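Local coordinates for S-layer domain-containing protein (PDB 4QVS), which is of unknown function but carries a concanavalin A-like lectin/glucanase region, as found in many carbohydrate-binding proteins, at residues N97-L102 with A113-G118; F71-W76 with P86-F91. All blocks are in the same frame, centred on the assembly; numbering follows the deposited sequence.

In the fold
Contact 2 (71-76 with 86-91) closes before contact 1 (97-102 with 113-118) opens, so the two follow in series along the chain, both within the lectin/glucanase-like region, with centres about 12 Å apart. Both reach one antiparallel sheet, ordered 85-91, 99-104, 110-115, 123-126, contact 2 through strand 85-91 alone. Contact 1 is the hairpin pairing inside that sheet; contact 2 runs from the strand that is outermost within this chain, 85-91, across to strand 71-79. The join is direct: backbone hydrogen bonds link Leu102 with Ile87 and Met100 with Phe90. Both contacts reach the second subunit, and strands 71-79 and 85-91 each pair with strands of that chain, which makes the dimer interface part of the sheet architecture.

Contact 1: N97-L102 with A113-G118; sequences NKYMRL and AMTQSG
With chi1 at 61°, CG of Tyr99 sits between its backbone N and carbonyl carbon, and CG2 of Thr115 holds the equivalent place on its own residue (OG1 anti to N, chi1 -172°); together these torsions bring the methyl over one face of the phenol ring. CG2 of Thr115 lies 3.5 Å from the centroid of the Tyr99 ring and 19° off its normal, a CH-pi contact displaced toward CE2. On the other sheet face, Met100 and Met114, both selenomethionines, run side by side, with SE of Met100 3.7 Å from CE of Met114.

The backbones form an antiparallel hairpin ladder, as the alternating hydrogen bonds attest. Tyr99 and Thr115 form a hydrogen-bonded pair, N of Thr115 reaching O of Tyr99 at 3.0 Å. Arg101 and Ala113 form the next such pair, with N of Arg101 2.9 Å from O of Ala113. Past the ladder, N of Gly118 donates to O of Asn97 at 2.8 Å. OG1 of Thr115 accepts from N of Ser117 at 2.9 Å, an ST turn, and donates to O of Gly118, fixing the hydroxyl's rotation.

Glu122 takes both the Tyr99 hydroxyl and the Arg101 guanidinium, which also pairs with Asp190 of the second subunit. Strand 85-91 flanks strand 99-104, while Met100 reaches Phe71 and Ile73 on strand 71-79.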
ATOM      1  N   ASN A  97     -25.075  -1.657  16.340  1.00 52.48           N
ATOM      2  CA  ASN A  97     -25.000  -1.279  14.914  1.00 59.30           C
ATOM      3  C   ASN A  97     -24.624   0.186  14.640  1.00 50.86           C
ATOM      4  O   ASN A  97     -24.815   0.694  13.541  1.00 50.14           O
ATOM      5  CB  ASN A  97     -26.340  -1.662  14.235  1.00 62.66           C
ATOM      6  CG  ASN A  97     -27.534  -0.875  14.782  1.00 63.87           C
ATOM      7  OD1 ASN A  97     -27.547  -0.407  15.923  1.00 62.38           O
ATOM      8  ND2 ASN A  97     -28.528  -0.727  13.962  1.00 64.44           N
ATOM      9  N   LYS A  98     -24.067   0.829  15.670  1.00 52.71           N
ATOM     10  CA  LYS A  98     -23.663   2.214  15.684  1.00 51.81           C
ATOM     11  C   LYS A  98     -22.242   2.221  16.248  1.00 53.44           C
ATOM     12  O   LYS A  98     -22.032   2.079  17.463  1.00 46.28           O
ATOM     13  CB  LYS A  98     -24.577   3.044  16.572  1.00 53.95           C
ATOM     14  CG  LYS A  98     -25.928   3.392  15.962  1.00 64.08           C
ATOM     15  CD  LYS A  98     -26.619   4.476  16.799  1.00 71.09           C
ATOM     16  CE  LYS A  98     -27.989   4.857  16.271  1.00 79.83           C
ATOM     17  NZ  LYS A  98     -28.969   3.744  16.369  1.00 87.64           N
ATOM     18  N   TYR A  99     -21.264   2.378  15.371  1.00 43.58           N
ATOM     19  CA  TYR A  99     -19.883   2.257  15.812  1.00 46.13           C
ATOM     20  C   TYR A  99     -18.906   2.747  14.762  1.00 43.38           C
ATOM     21  O   TYR A  99     -19.314   3.014  13.630  1.00 42.90           O
ATOM     22  CB  TYR A  99     -19.561   0.769  16.075  1.00 45.78           C
ATOM     23  CG  TYR A  99     -19.674  -0.194  14.871  1.00 45.52           C
ATOM     24  CD1 TYR A  99     -18.594  -0.396  13.986  1.00 51.15           C
ATOM     25  CD2 TYR A  99     -20.829  -0.940  14.660  1.00 47.49           C
ATOM     26  CE1 TYR A  99     -18.696  -1.272  12.915  1.00 47.65           C
ATOM     27  CE2 TYR A  99     -20.948  -1.821  13.611  1.00 45.14           C
ATOM     28  CZ  TYR A  99     -19.878  -1.988  12.740  1.00 53.91           C
ATOM     29  OH  TYR A  99     -20.016  -2.874  11.721  1.00 49.91           O
HETATM   30  N   MSE A 100     -17.632   2.848  15.164  1.00 48.47           N
HETATM   31  CA  MSE A 100     -16.545   3.142  14.225  1.00 49.08           C
HETATM   32  C   MSE A 100     -15.440   2.240  14.693  1.00 50.74           C
HETATM   33  O   MSE A 100     -15.231   2.062  15.885  1.00 49.71           O
HETATM   34  CB  MSE A 100     -16.296   4.625  14.012  1.00 54.44           C
HETATM   35  CG  MSE A 100     -15.419   5.239  15.080  1.00 59.43           C
HETATM   36 SE   MSE A 100     -15.674   7.184  15.055  0.80 58.46          SE
HETATM   37  CE  MSE A 100     -14.257   7.173  16.346  1.00 53.47           C
ATOM     38  N   ARG A 101     -14.775   1.601  13.736  1.00 47.15           N
ATOM     39  CA  ARG A 101     -13.807   0.578  14.013  1.00 45.89           C
ATOM     40  C   ARG A 101     -12.631   0.560  12.996  1.00 42.40           C
ATOM     41  O   ARG A 101     -12.859   0.609  11.797  1.00 49.19           O
ATOM     42  CB  ARG A 101     -14.575  -0.701  13.875  1.00 41.98           C
ATOM     43  CG  ARG A 101     -13.839  -1.967  14.210  1.00 47.40           C
ATOM     44  CD  ARG A 101     -14.835  -3.111  14.343  1.00 52.33           C
ATOM     45  NE  ARG A 101     -15.583  -3.387  13.098  1.00 50.15           N
ATOM     46  CZ  ARG A 101     -16.309  -4.485  12.893  1.00 47.97           C
ATOM     47  NH1 ARG A 101     -16.416  -5.403  13.835  1.00 51.18           N
ATOM     48  NH2 ARG A 101     -16.950  -4.672  11.731  1.00 57.85           N
ATOM     49  N   LEU A 102     -11.406   0.454  13.476  1.00 44.18           N
ATOM     50  CA  LEU A 102     -10.242   0.429  12.558  1.00 47.04           C
ATOM     51  C   LEU A 102      -9.813  -1.006  12.586  1.00 49.21           C
ATOM     52  O   LEU A 102      -9.703  -1.588  13.662  1.00 51.92           O
ATOM     53  CB  LEU A 102      -9.088   1.323  13.000  1.00 47.95           C
ATOM     54  CG  LEU A 102      -7.835   1.296  12.082  1.00 49.40           C
ATOM     55  CD1 LEU A 102      -8.076   2.028  10.791  1.00 46.38           C
ATOM     56  CD2 LEU A 102      -6.668   1.934  12.795  1.00 53.17           C
ATOM     57  N   ALA A 113     -13.927   2.057   9.321  1.00 43.67           N
ATOM     58  CA  ALA A 113     -15.367   1.957   9.028  1.00 47.58           C
ATOM     59  C   ALA A 113     -16.163   2.701  10.072  1.00 44.40           C
ATOM     60  O   ALA A 113     -15.783   2.700  11.236  1.00 46.11           O
ATOM     61  CB  ALA A 113     -15.812   0.515   9.017  1.00 49.21           C
HETATM   62  N   MSE A 114     -17.221   3.379   9.627  1.00 49.76           N
HETATM   63  CA  MSE A 114     -18.169   4.080  10.481  1.00 47.74           C
HETATM   64  C   MSE A 114     -19.490   3.630   9.979  1.00 58.27           C
HETATM   65  O   MSE A 114     -19.678   3.524   8.748  1.00 52.70           O
HETATM   66  CB  MSE A 114     -18.189   5.592  10.288  1.00 53.79           C
HETATM   67  CG  MSE A 114     -16.812   6.243  10.499  1.00 61.15           C
HETATM   68 SE   MSE A 114     -16.938   8.155  10.926  0.78 62.22          SE
HETATM   69  CE  MSE A 114     -18.151   8.062  12.467  1.00 72.80           C
ATOM     70  N   THR A 115     -20.409   3.340  10.905  1.00 51.19           N
ATOM     71  CA  THR A 115     -21.749   2.945  10.525  1.00 49.83           C
ATOM     72  C   THR A 115     -22.746   3.322  11.595  1.00 50.23           C
ATOM     73  O   THR A 115     -22.458   3.447  12.810  1.00 47.48           O
ATOM     74  CB  THR A 115     -21.904   1.436  10.238  1.00 51.88           C
ATOM     75  OG1 THR A 115     -23.194   1.163   9.690  1.00 49.74           O
ATOM     76  CG2 THR A 115     -21.771   0.628  11.468  1.00 52.24           C
ATOM     77  N   GLN A 116     -23.933   3.518  11.073  1.00 55.14           N
ATOM     78  CA  GLN A 116     -25.099   3.836  11.817  1.00 60.71           C
ATOM     79  C   GLN A 116     -26.148   2.736  11.501  1.00 63.41           C
ATOM     80  O   GLN A 116     -27.217   2.753  12.065  1.00 59.86           O
ATOM     81  CB  GLN A 116     -25.569   5.220  11.361  1.00 68.94           C
ATOM     82  CG  GLN A 116     -26.387   5.988  12.380  1.00 83.00           C
ATOM     83  CD  GLN A 116     -26.703   7.411  11.930  1.00 82.13           C
ATOM     84  OE1 GLN A 116     -26.221   8.383  12.528  1.00 70.66           O
ATOM     85  NE2 GLN A 116     -27.481   7.537  10.853  1.00 76.75           N
ATOM     86  N   SER A 117     -25.844   1.764  10.634  1.00 58.78           N
ATOM     87  CA  SER A 117     -26.830   0.736  10.318  1.00 57.81           C
ATOM     88  C   SER A 117     -26.218  -0.644  10.291  1.00 51.23           C
ATOM     89  O   SER A 117     -26.498  -1.454   9.407  1.00 54.71           O
ATOM     90  CB  SER A 117     -27.521   1.057   9.005  1.00 62.34           C
ATOM     91  OG  SER A 117     -26.594   0.988   7.948  1.00 66.96           O
ATOM     92  N   GLY A 118     -25.374  -0.922  11.274  1.00 51.76           N
ATOM     93  CA  GLY A 118     -24.736  -2.221  11.386  1.00 48.28           C
ATOM     94  C   GLY A 118     -23.652  -2.484  10.341  1.00 53.73           C
ATOM     95  O   GLY A 118     -23.252  -1.599   9.547  1.00 52.52           O
TER

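Contact 2: F71-W76 with P86-F91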
ATOM      1  N   PHE A  71     -12.268  14.754  14.578  1.00 61.38           N
ATOM      2  CA  PHE A  71     -11.335  14.115  15.503  1.00 59.74           C
ATOM      3  C   PHE A  71     -10.139  13.452  14.829  1.00 57.48           C
ATOM      4  O   PHE A  71     -10.075  13.319  13.609  1.00 63.69           O
ATOM      5  CB  PHE A  71     -12.081  13.027  16.307  1.00 56.49           C
ATOM      6  CG  PHE A  71     -12.539  11.875  15.458  1.00 62.70           C
ATOM      7  CD1 PHE A  71     -11.655  10.840  15.122  1.00 55.17           C
ATOM      8  CD2 PHE A  71     -13.832  11.844  14.948  1.00 67.55           C
ATOM      9  CE1 PHE A  71     -12.056   9.794  14.313  1.00 58.64           C
ATOM     10  CE2 PHE A  71     -14.233  10.801  14.127  1.00 69.44           C
ATOM     11  CZ  PHE A  71     -13.344   9.780  13.811  1.00 66.27           C
ATOM     12  N   THR A  72      -9.194  13.039  15.674  1.00 53.72           N
ATOM     13  CA  THR A  72      -8.063  12.240  15.273  1.00 48.76           C
ATOM     14  C   THR A  72      -7.795  11.122  16.268  1.00 45.03           C
ATOM     15  O   THR A  72      -7.879  11.306  17.473  1.00 52.02           O
ATOM     16  CB  THR A  72      -6.758  13.096  15.127  1.00 51.90           C
ATOM     17  OG1 THR A  72      -6.988  14.193  14.252  1.00 49.45           O
ATOM     18  CG2 THR A  72      -5.641  12.264  14.584  1.00 49.47           C
ATOM     19  N   ILE A  73      -7.530   9.940  15.749  1.00 45.78           N
ATOM     20  CA  ILE A  73      -7.078   8.847  16.537  1.00 48.45           C
ATOM     21  C   ILE A  73      -5.749   8.433  15.953  1.00 47.84           C
ATOM     22  O   ILE A  73      -5.671   8.077  14.761  1.00 46.29           O
ATOM     23  CB  ILE A  73      -8.011   7.627  16.489  1.00 47.84           C
ATOM     24  CG1 ILE A  73      -9.372   8.028  17.043  1.00 55.46           C
ATOM     25  CG2 ILE A  73      -7.394   6.522  17.341  1.00 45.70           C
ATOM     26  CD1 ILE A  73     -10.457   7.015  16.779  1.00 62.60           C
ATOM     27  N   ALA A  74      -4.733   8.389  16.800  1.00 51.59           N
ATOM     28  CA  ALA A  74      -3.408   8.096  16.305  1.00 52.84           C
ATOM     29  C   ALA A  74      -2.634   7.300  17.305  1.00 52.23           C
ATOM     30  O   ALA A  74      -2.729   7.517  18.504  1.00 48.37           O
ATOM     31  CB  ALA A  74      -2.700   9.391  15.987  1.00 53.74           C
ATOM     32  N   PHE A  75      -1.839   6.376  16.798  1.00 50.13           N
ATOM     33  CA  PHE A  75      -1.061   5.549  17.655  1.00 48.82           C
ATOM     34  C   PHE A  75       0.023   4.869  16.873  1.00 47.38           C
ATOM     35  O   PHE A  75      -0.015   4.794  15.666  1.00 48.05           O
ATOM     36  CB  PHE A  75      -1.965   4.466  18.236  1.00 49.99           C
ATOM     37  CG  PHE A  75      -2.693   3.695  17.174  1.00 49.80           C
ATOM     38  CD1 PHE A  75      -3.857   4.203  16.608  1.00 48.83           C
ATOM     39  CD2 PHE A  75      -2.176   2.497  16.689  1.00 45.43           C
ATOM     40  CE1 PHE A  75      -4.511   3.515  15.606  1.00 48.67           C
ATOM     41  CE2 PHE A  75      -2.819   1.813  15.677  1.00 44.22           C
ATOM     42  CZ  PHE A  75      -3.979   2.322  15.135  1.00 48.18           C
ATOM     43  N   TRP A  76       0.933   4.274  17.606  1.00 48.55           N
ATOM     44  CA  TRP A  76       1.955   3.441  17.006  1.00 51.57           C
ATOM     45  C   TRP A  76       1.534   2.001  17.169  1.00 52.24           C
ATOM     46  O   TRP A  76       1.021   1.635  18.234  1.00 48.43           O
ATOM     47  CB  TRP A  76       3.253   3.612  17.773  1.00 46.40           C
ATOM     48  CG  TRP A  76       3.990   4.805  17.408  1.00 55.02           C
ATOM     49  CD1 TRP A  76       3.964   6.033  18.008  1.00 54.56           C
ATOM     50  CD2 TRP A  76       4.958   4.885  16.335  1.00 52.46           C
ATOM     51  NE1 TRP A  76       4.863   6.893  17.350  1.00 55.40           N
ATOM     52  CE2 TRP A  76       5.474   6.205  16.327  1.00 54.84           C
ATOM     53  CE3 TRP A  76       5.415   3.970  15.383  1.00 55.00           C
ATOM     54  CZ2 TRP A  76       6.449   6.638  15.379  1.00 61.74           C
ATOM     55  CZ3 TRP A  76       6.395   4.401  14.427  1.00 61.47           C
ATOM     56  CH2 TRP A  76       6.893   5.724  14.448  1.00 57.53           C
ATOM     57  N   PRO A  86      -9.363  -6.660  14.740  1.00 53.18           N
ATOM     58  CA  PRO A  86      -9.788  -5.309  15.140  1.00 52.79           C
ATOM     59  C   PRO A  86      -8.636  -4.580  15.770  1.00 52.60           C
ATOM     60  O   PRO A  86      -7.941  -5.167  16.575  1.00 45.77           O
ATOM     61  CB  PRO A  86     -10.880  -5.564  16.205  1.00 52.45           C
ATOM     62  CG  PRO A  86     -10.606  -6.934  16.727  1.00 49.65           C
ATOM     63  CD  PRO A  86      -9.568  -7.619  15.836  1.00 53.44           C
ATOM     64  N   ILE A  87      -8.396  -3.334  15.374  1.00 54.13           N
ATOM     65  CA  ILE A  87      -7.345  -2.560  15.995  1.00 50.57           C
ATOM     66  C   ILE A  87      -7.971  -1.705  17.090  1.00 44.60           C
ATOM     67  O   ILE A  87      -7.465  -1.670  18.209  1.00 48.47           O
ATOM     68  CB  ILE A  87      -6.599  -1.686  14.962  1.00 50.27           C
ATOM     69  CG1 ILE A  87      -5.896  -2.572  13.916  1.00 52.78           C
ATOM     70  CG2 ILE A  87      -5.587  -0.842  15.701  1.00 46.41           C
ATOM     71  CD1 ILE A  87      -5.233  -1.808  12.787  1.00 55.81           C
ATOM     72  N   PHE A  88      -9.025  -0.965  16.744  1.00 43.56           N
ATOM     73  CA  PHE A  88      -9.814  -0.228  17.738  1.00 45.89           C
ATOM     74  C   PHE A  88     -11.311  -0.259  17.375  1.00 43.30           C
ATOM     75  O   PHE A  88     -11.706  -0.454  16.209  1.00 46.43           O
ATOM     76  CB  PHE A  88      -9.317   1.205  18.055  1.00 44.56           C
ATOM     77  CG  PHE A  88      -9.534   2.213  16.970  1.00 44.23           C
ATOM     78  CD1 PHE A  88     -10.802   2.627  16.601  1.00 46.24           C
ATOM     79  CD2 PHE A  88      -8.431   2.835  16.357  1.00 46.99           C
ATOM     80  CE1 PHE A  88     -10.996   3.558  15.611  1.00 46.70           C
ATOM     81  CE2 PHE A  88      -8.625   3.789  15.399  1.00 43.38           C
ATOM     82  CZ  PHE A  88      -9.893   4.159  15.016  1.00 51.01           C
ATOM     83  N   ASP A  89     -12.140  -0.009  18.365  1.00 45.28           N
ATOM     84  CA  ASP A  89     -13.601  -0.054  18.155  1.00 43.32           C
ATOM     85  C   ASP A  89     -14.215   0.788  19.238  1.00 42.89           C
ATOM     86  O   ASP A  89     -13.906   0.626  20.397  1.00 44.90           O
ATOM     87  CB  ASP A  89     -14.038  -1.506  18.122  1.00 42.47           C
ATOM     88  CG  ASP A  89     -15.529  -1.699  18.070  1.00 46.75           C
ATOM     89  OD1 ASP A  89     -16.281  -0.851  17.597  1.00 44.63           O
ATOM     90  OD2 ASP A  89     -15.929  -2.816  18.405  1.00 41.46           O
ATOM     91  N   PHE A  90     -14.968   1.791  18.796  1.00 44.70           N
ATOM     92  CA  PHE A  90     -15.682   2.687  19.640  1.00 42.56           C
ATOM     93  C   PHE A  90     -17.104   2.512  19.162  1.00 49.03           C
ATOM     94  O   PHE A  90     -17.428   2.733  17.989  1.00 47.15           O
ATOM     95  CB  PHE A  90     -15.224   4.131  19.504  1.00 46.44           C
ATOM     96  CG  PHE A  90     -13.784   4.343  19.905  1.00 47.20           C
ATOM     97  CD1 PHE A  90     -13.433   4.565  21.218  1.00 55.67           C
ATOM     98  CD2 PHE A  90     -12.781   4.293  18.948  1.00 52.15           C
ATOM     99  CE1 PHE A  90     -12.094   4.762  21.575  1.00 53.13           C
ATOM    100  CE2 PHE A  90     -11.442   4.495  19.294  1.00 54.33           C
ATOM    101  CZ  PHE A  90     -11.100   4.723  20.605  1.00 55.02           C
ATOM    102  N   PHE A  91     -17.963   2.101  20.081  1.00 45.38           N
ATOM    103  CA  PHE A  91     -19.325   1.709  19.711  1.00 46.31           C
ATOM    104  C   PHE A  91     -20.365   2.138  20.766  1.00 46.12           C
ATOM    105  O   PHE A  91     -20.048   2.304  21.924  1.00 45.69           O
ATOM    106  CB  PHE A  91     -19.337   0.177  19.515  1.00 45.66           C
ATOM    107  CG  PHE A  91     -18.895  -0.621  20.740  1.00 49.60           C
ATOM    108  CD1 PHE A  91     -17.554  -0.808  21.029  1.00 48.33           C
ATOM    109  CD2 PHE A  91     -19.840  -1.211  21.580  1.00 52.97           C
ATOM    110  CE1 PHE A  91     -17.153  -1.524  22.132  1.00 46.93           C
ATOM    111  CE2 PHE A  91     -19.452  -1.932  22.705  1.00 55.63           C
ATOM    112  CZ  PHE A  91     -18.111  -2.101  22.984  1.00 52.48           C
TER
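Two beta layers facing each other across a hydrophobic interior define this contact, and Ile73 and Phe88 make the shortest approach across it. Their side chains come from opposite directions: CD1 of Ile73 stands 3.4 Å from CZ of Phe88, and CG2 of Ile73 is 3.6 Å from CE2 of Phe88. Both branches of the isoleucine thus press on the far end of one ring. CG1 of Ile73 lies beside its backbone N (chi1 -62°), and an extended chi2 of 168° carries CD1 onward to CE2 of Phe90, 3.7 Å away. Within 86-91, CE1 of Phe88 meets the edge of the Phe90 ring in its plane.

The strand axes approach no closer than 10.9 Å and run at 151°, a separation spanned by side chains, as expected for the face-to-face sheets of a concanavalin A-like beta sandwich. Ile87 and Phe88 both face Leu102, forming a classic beta bulge, and both point toward strand 71-76. Consequently Phe75 has two partners. Its CZ lies 3.6 Å from CG2 of Ile87, the two side chains crossing at about a right angle, and its CE1 approaches the Phe88 edge near the ring plane, 4.0 Å from CD2. Leu102 of strand 99-104 touches both Phe75 and Phe88, while Ile64 and Ala65 pack against Phe90. Residues of both strands also pair in an antiparallel ladder with the second subunit.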